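Local coordinates for probable transcriptional regulator, LysR family protein (Rhodococcus sp., PDB 2QL3) that probably acts as a DNA-binding transcription factor of the LysR family, represented here by its C-terminal substrate-binding domain, at residues I7-Y12 with L55-V60; P67-V72 with A187-A192. All coordinates share one frame; numbering follows the deposited sequence.

Interaction 1: I7-Y12 with L55-V60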
loop_
_atom_site.group_PDB
_atom_site.type_symbol
_atom_site.label_atom_id
_atom_site.label_comp_id
_atom_site.label_asym_id
_atom_site.label_seq_id
_atom_site.Cartn_x
_atom_site.Cartn_y
_atom_site.Cartn_z
ATOM N N ILE A 7 -6.916 -19.892 -13.154
ATOM C CA ILE A 7 -5.712 -19.212 -13.694
ATOM C C ILE A 7 -5.039 -18.518 -12.533
ATOM O O ILE A 7 -5.716 -17.919 -11.716
ATOM C CB ILE A 7 -5.995 -18.195 -14.883
ATOM C CG1 ILE A 7 -4.711 -17.510 -15.319
ATOM C CG2 ILE A 7 -7.083 -17.119 -14.525
ATOM C CD1 ILE A 7 -4.892 -16.360 -16.325
ATOM N N ALA A 8 -3.732 -18.632 -12.446
ATOM C CA ALA A 8 -2.933 -17.867 -11.451
ATOM C C ALA A 8 -2.299 -16.615 -12.076
ATOM O O ALA A 8 -1.507 -16.693 -13.015
ATOM C CB ALA A 8 -1.886 -18.735 -10.731
ATOM N N VAL A 9 -2.742 -15.478 -11.566
ATOM C CA VAL A 9 -2.297 -14.146 -12.011
ATOM C C VAL A 9 -1.469 -13.443 -10.926
ATOM O O VAL A 9 -1.917 -13.222 -9.776
ATOM C CB VAL A 9 -3.486 -13.232 -12.385
ATOM C CG1 VAL A 9 -2.957 -11.861 -12.938
ATOM C CG2 VAL A 9 -4.441 -13.910 -13.396
ATOM N N GLY A 10 -0.241 -13.117 -11.262
ATOM C CA GLY A 10 0.569 -12.398 -10.283
ATOM C C GLY A 10 0.714 -10.960 -10.698
ATOM O O GLY A 10 0.455 -10.606 -11.887
ATOM N N CYS A 11 1.134 -10.116 -9.758
ATOM C CA CYS A 11 1.518 -8.741 -10.096
ATOM C C CYS A 11 2.391 -8.109 -9.025
ATOM O O CYS A 11 2.462 -8.650 -7.915
ATOM C CB CYS A 11 0.286 -7.888 -10.383
ATOM S SG CYS A 11 -0.601 -7.361 -8.961
ATOM N N TYR A 12 3.048 -6.985 -9.354
ATOM C CA TYR A 12 3.799 -6.203 -8.355
ATOM C C TYR A 12 2.783 -5.409 -7.514
ATOM O O TYR A 12 1.777 -4.967 -8.036
ATOM C CB TYR A 12 4.772 -5.199 -9.003
ATOM C CG TYR A 12 5.878 -5.807 -9.832
ATOM C CD1 TYR A 12 6.336 -7.119 -9.591
ATOM C CD2 TYR A 12 6.492 -5.057 -10.841
ATOM C CE1 TYR A 12 7.354 -7.687 -10.388
ATOM C CE2 TYR A 12 7.485 -5.597 -11.629
ATOM C CZ TYR A 12 7.925 -6.896 -11.380
ATOM O OH TYR A 12 8.886 -7.429 -12.183
ATOM N N LEU A 55 2.540 -19.326 -11.146
ATOM C CA LEU A 55 1.747 -18.307 -11.806
ATOM C C LEU A 55 1.644 -18.670 -13.274
ATOM O O LEU A 55 2.585 -19.229 -13.820
ATOM C CB LEU A 55 2.388 -16.921 -11.677
ATOM C CG LEU A 55 2.588 -16.333 -10.290
ATOM C CD1 LEU A 55 3.418 -15.052 -10.459
ATOM C CD2 LEU A 55 1.240 -16.062 -9.647
ATOM N N ASP A 56 0.500 -18.365 -13.884
ATOM C CA ASP A 56 0.314 -18.548 -15.332
ATOM C C ASP A 56 0.842 -17.303 -16.053
ATOM O O ASP A 56 1.549 -17.400 -17.053
ATOM C CB ASP A 56 -1.163 -18.734 -15.729
ATOM C CG ASP A 56 -1.778 -20.100 -15.268
ATOM O OD1 ASP A 56 -1.681 -21.059 -16.054
ATOM O OD2 ASP A 56 -2.346 -20.234 -14.143
ATOM N N VAL A 57 0.460 -16.137 -15.524
ATOM C CA VAL A 57 0.765 -14.838 -16.115
ATOM C C VAL A 57 1.100 -13.861 -14.987
ATOM O O VAL A 57 0.835 -14.126 -13.811
ATOM C CB VAL A 57 -0.403 -14.268 -16.998
ATOM C CG1 VAL A 57 -0.728 -15.204 -18.172
ATOM C CG2 VAL A 57 -1.659 -14.028 -16.182
ATOM N N ALA A 58 1.759 -12.773 -15.368
ATOM C CA ALA A 58 2.132 -11.688 -14.452
ATOM C C ALA A 58 1.781 -10.351 -15.131
ATOM O O ALA A 58 1.939 -10.189 -16.383
ATOM C CB ALA A 58 3.646 -11.773 -14.171
ATOM N N ILE A 59 1.285 -9.412 -14.336
ATOM C CA ILE A 59 1.110 -8.050 -14.758
ATOM C C ILE A 59 2.242 -7.271 -14.115
ATOM O O ILE A 59 2.336 -7.191 -12.892
ATOM C CB ILE A 59 -0.217 -7.453 -14.287
ATOM C CG1 ILE A 59 -1.409 -8.342 -14.739
ATOM C CG2 ILE A 59 -0.355 -6.001 -14.750
ATOM C CD1 ILE A 59 -1.516 -8.564 -16.210
ATOM N N VAL A 60 3.137 -6.721 -14.943
ATOM C CA VAL A 60 4.371 -6.119 -14.424
ATOM C C VAL A 60 4.789 -4.877 -15.190
ATOM O O VAL A 60 4.364 -4.665 -16.321
ATOM C CB VAL A 60 5.590 -7.124 -14.437
ATOM C CG1 VAL A 60 5.398 -8.180 -13.419
ATOM C CG2 VAL A 60 5.802 -7.752 -15.813
#

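Interaction 2: P67-V72 with A187-A192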
loop_
_atom_site.group_PDB
_atom_site.type_symbol
_atom_site.label_atom_id
_atom_site.label_comp_id
_atom_site.label_asym_id
_atom_site.label_seq_id
_atom_site.Cartn_x
_atom_site.Cartn_y
_atom_site.Cartn_z
ATOM N N PRO A 67 14.574 -11.892 -20.637
ATOM C CA PRO A 67 14.279 -12.207 -22.034
ATOM C C PRO A 67 13.483 -13.494 -22.230
ATOM O O PRO A 67 12.994 -13.694 -23.334
ATOM C CB PRO A 67 15.680 -12.356 -22.669
ATOM C CG PRO A 67 16.559 -11.549 -21.831
ATOM C CD PRO A 67 16.029 -11.715 -20.412
ATOM N N GLU A 68 13.355 -14.356 -21.209
ATOM C CA GLU A 68 12.606 -15.632 -21.353
ATOM C C GLU A 68 11.067 -15.395 -21.378
ATOM O O GLU A 68 10.296 -16.319 -21.657
ATOM C CB GLU A 68 12.969 -16.643 -20.229
ATOM C CG GLU A 68 14.355 -17.437 -20.358
ATOM C CD GLU A 68 14.380 -18.807 -19.585
ATOM O OE1 GLU A 68 14.588 -18.856 -18.325
ATOM O OE2 GLU A 68 14.236 -19.871 -20.250
ATOM N N TRP A 69 10.645 -14.160 -21.049
ATOM C CA TRP A 69 9.244 -13.779 -20.914
ATOM C C TRP A 69 8.717 -13.105 -22.160
ATOM O O TRP A 69 9.295 -12.173 -22.673
ATOM C CB TRP A 69 9.076 -12.830 -19.716
ATOM C CG TRP A 69 9.325 -13.517 -18.340
ATOM C CD1 TRP A 69 9.923 -14.747 -18.104
ATOM C CD2 TRP A 69 9.051 -12.956 -17.054
ATOM N NE1 TRP A 69 10.016 -14.983 -16.752
ATOM C CE2 TRP A 69 9.468 -13.913 -16.078
ATOM C CE3 TRP A 69 8.478 -11.755 -16.627
ATOM C CZ2 TRP A 69 9.312 -13.693 -14.708
ATOM C CZ3 TRP A 69 8.295 -11.542 -15.260
ATOM C CH2 TRP A 69 8.738 -12.499 -14.313
ATOM N N GLN A 70 7.632 -13.626 -22.662
ATOM C CA GLN A 70 6.846 -12.988 -23.699
ATOM C C GLN A 70 6.049 -11.913 -22.964
ATOM O O GLN A 70 5.645 -12.123 -21.815
ATOM C CB GLN A 70 5.906 -14.029 -24.283
ATOM C CG GLN A 70 6.602 -15.117 -25.082
ATOM C CD GLN A 70 6.858 -14.668 -26.511
ATOM O OE1 GLN A 70 5.982 -14.786 -27.377
ATOM N NE2 GLN A 70 8.053 -14.150 -26.771
ATOM N N THR A 71 5.855 -10.768 -23.594
ATOM C CA THR A 71 5.128 -9.657 -22.971
ATOM C C THR A 71 4.207 -9.012 -24.024
ATOM O O THR A 71 4.474 -9.118 -25.206
ATOM C CB THR A 71 6.058 -8.543 -22.409
ATOM O OG1 THR A 71 6.788 -7.955 -23.485
ATOM C CG2 THR A 71 7.043 -9.057 -21.306
ATOM N N VAL A 72 3.132 -8.358 -23.584
ATOM C CA VAL A 72 2.266 -7.585 -24.473
ATOM C C VAL A 72 1.917 -6.311 -23.673
ATOM O O VAL A 72 1.427 -6.404 -22.549
ATOM C CB VAL A 72 0.951 -8.369 -24.850
ATOM C CG1 VAL A 72 -0.095 -7.418 -25.422
ATOM C CG2 VAL A 72 1.181 -9.452 -25.900
ATOM N N ALA A 187 2.672 -10.613 -18.941
ATOM C CA ALA A 187 3.838 -11.435 -19.276
ATOM C C ALA A 187 3.636 -12.903 -18.970
ATOM O O ALA A 187 2.834 -13.274 -18.118
ATOM C CB ALA A 187 5.117 -10.874 -18.537
ATOM N N TRP A 188 4.317 -13.754 -19.712
ATOM C CA TRP A 188 4.320 -15.182 -19.436
ATOM C C TRP A 188 5.619 -15.743 -19.962
ATOM O O TRP A 188 6.275 -15.119 -20.754
ATOM C CB TRP A 188 3.132 -15.899 -20.074
ATOM C CG TRP A 188 3.103 -15.855 -21.582
ATOM C CD1 TRP A 188 3.552 -16.807 -22.438
ATOM C CD2 TRP A 188 2.631 -14.768 -22.393
ATOM N NE1 TRP A 188 3.373 -16.398 -23.760
ATOM C CE2 TRP A 188 2.807 -15.152 -23.759
ATOM C CE3 TRP A 188 2.064 -13.513 -22.100
ATOM C CZ2 TRP A 188 2.407 -14.343 -24.824
ATOM C CZ3 TRP A 188 1.677 -12.690 -23.154
ATOM C CH2 TRP A 188 1.863 -13.108 -24.512
ATOM N N HIS A 189 5.982 -16.932 -19.536
ATOM C CA HIS A 189 7.282 -17.495 -19.899
ATOM C C HIS A 189 7.240 -18.150 -21.304
ATOM O O HIS A 189 6.348 -18.937 -21.584
ATOM C CB HIS A 189 7.615 -18.493 -18.788
ATOM C CG HIS A 189 9.048 -18.902 -18.715
ATOM N ND1 HIS A 189 9.635 -19.731 -19.647
ATOM C CD2 HIS A 189 9.991 -18.663 -17.772
ATOM C CE1 HIS A 189 10.888 -19.972 -19.291
ATOM N NE2 HIS A 189 11.129 -19.342 -18.150
ATOM N N GLN A 190 8.187 -17.775 -22.188
ATOM C CA GLN A 190 8.444 -18.391 -23.507
ATOM C C GLN A 190 8.204 -19.879 -23.601
ATOM O O GLN A 190 7.822 -20.379 -24.654
ATOM C CB GLN A 190 9.932 -18.267 -23.841
ATOM C CG GLN A 190 10.253 -17.493 -25.058
ATOM C CD GLN A 190 11.619 -16.970 -24.959
ATOM O OE1 GLN A 190 12.554 -17.685 -24.554
ATOM N NE2 GLN A 190 11.754 -15.673 -25.215
ATOM N N GLU A 191 8.523 -20.594 -22.540
ATOM C CA GLU A 191 8.558 -22.052 -22.594
ATOM C C GLU A 191 7.349 -22.668 -21.950
ATOM O O GLU A 191 7.234 -23.883 -21.927
ATOM C CB GLU A 191 9.764 -22.534 -21.804
ATOM C CG GLU A 191 11.012 -21.755 -22.170
ATOM C CD GLU A 191 11.978 -22.519 -23.021
ATOM O OE1 GLU A 191 11.706 -23.673 -23.462
ATOM O OE2 GLU A 191 13.052 -21.949 -23.231
ATOM N N ALA A 192 6.499 -21.835 -21.338
ATOM C CA ALA A 192 5.255 -22.330 -20.767
ATOM C C ALA A 192 4.317 -22.884 -21.856
ATOM O O ALA A 192 4.261 -22.351 -22.962
ATOM C CB ALA A 192 4.557 -21.234 -19.972
#

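Interaction 1: I7-Y12 with L55-V60
Two neighbouring parallel strands of the periplasmic-binding-protein-like LysR substrate-binding domain meet here, Ile7-Cys11 beside Val57-Val60. Their short axes run 23° from parallel. Gly10 supplies two rungs of the ladder: its N donates to Val57 O at 2.9 Å, and its O accepts from Ile59 N at 2.8 Å. At the entry to the second strand Ala8 O takes two donors. Asp56 N lies 2.8 Å from Ala8 O, and Val57 N also bonds to this oxygen. The Asp56 carboxylate returns the grip. Its OD2 takes Ala8 N on the anti side at 2.7 Å, with an almost straight N-H...O angle of 176°. Leu55 lays CD1 and CD2 against Gly10, where a side chain would collide with CD1. Val9 CG2 meets Val57 CG2 at 3.9 Å. Val57 CG2 sits between its own N and carbonyl carbon (chi1 -60° for CG1), and also touches Ile7 CD1. Phe201 of helix 196-205 covers Ile7, Val9 and Val57. At the far end Val60 CG1 makes a CH-pi contact over one face of the Tyr12 ring, 3.7 Å from its centroid. Leu65 touches both side chains. Cutting Tyr12 back to an alanine would remove this ring and is likely to leave Val60 CG1 and Leu65 without their cover. The ring atom nearest to Val60 CG1 is Tyr12 CZ, at 3.5 Å.

Interaction 2: P67-V72 with A187-A192
Ala187 places its CB beside Thr71 CG2 at 3.8 Å and near Trp69 CE3, where strand 182-189 pairs antiparallel with the start of strand 69-84. Trp188 and Gln70 form the hydrogen-bonded pair. Gln70 N reaches Trp188 O at 2.8 Å, and Trp188 N returns to Gln70 O at 3.0 Å. With chi1 at 63°, the Trp188 indole folds back over the partner strand. One indole face receives Gln70 CB, 3.3 Å from Trp188 CE2, while Val72 CG2 meets the edge at CH2. His189 turns its ring beside Glu68, whose CB lies over one face. The side chain crosses that of Trp69 at about a right angle, with His189 CD2 3.8 Å from Trp69 NE1. Gln190 leaves the strand, and its N donates to Glu68 O at 2.6 Å. Its NE2 bonds weakly to Pro67 O. Glu191 N donates in the ring plane to His189 ND1 at 3.2 Å, within the type I turn His189-Ala192. That bond helps hold the imidazole's rotation and is consistent with a bare lone pair on ND1. NE2 would then likely carry the proton, facing the Glu68 and Glu51 carboxylates. Glu68 OE2 lies 3.8 Å from Glu191 OE2, which probably makes ionising both costly.

Overall arrangement
From the N terminus, strand 5-11 comes first. The chain then passes through helix 20-30, strand 34-40 and helix 43-51 before interaction 1 closes this loop at 55-60. Interaction 2 opens soon after, at 67-72, and closes only at 187-192, more than a hundred residues later. The two contacts are therefore in series and neither nest nor cross. They meet in one mixed sheet, where strand 182-189 runs antiparallel to both 57-61 and 69-84. A probable backbone hydrogen bond from Ala187 to Ala58 joins them directly. Interaction 1 is buried, whereas interaction 2 lies at the surface. Interaction 1 joins the early parallel strands, and interaction 2 brings the late strand back against 69-84.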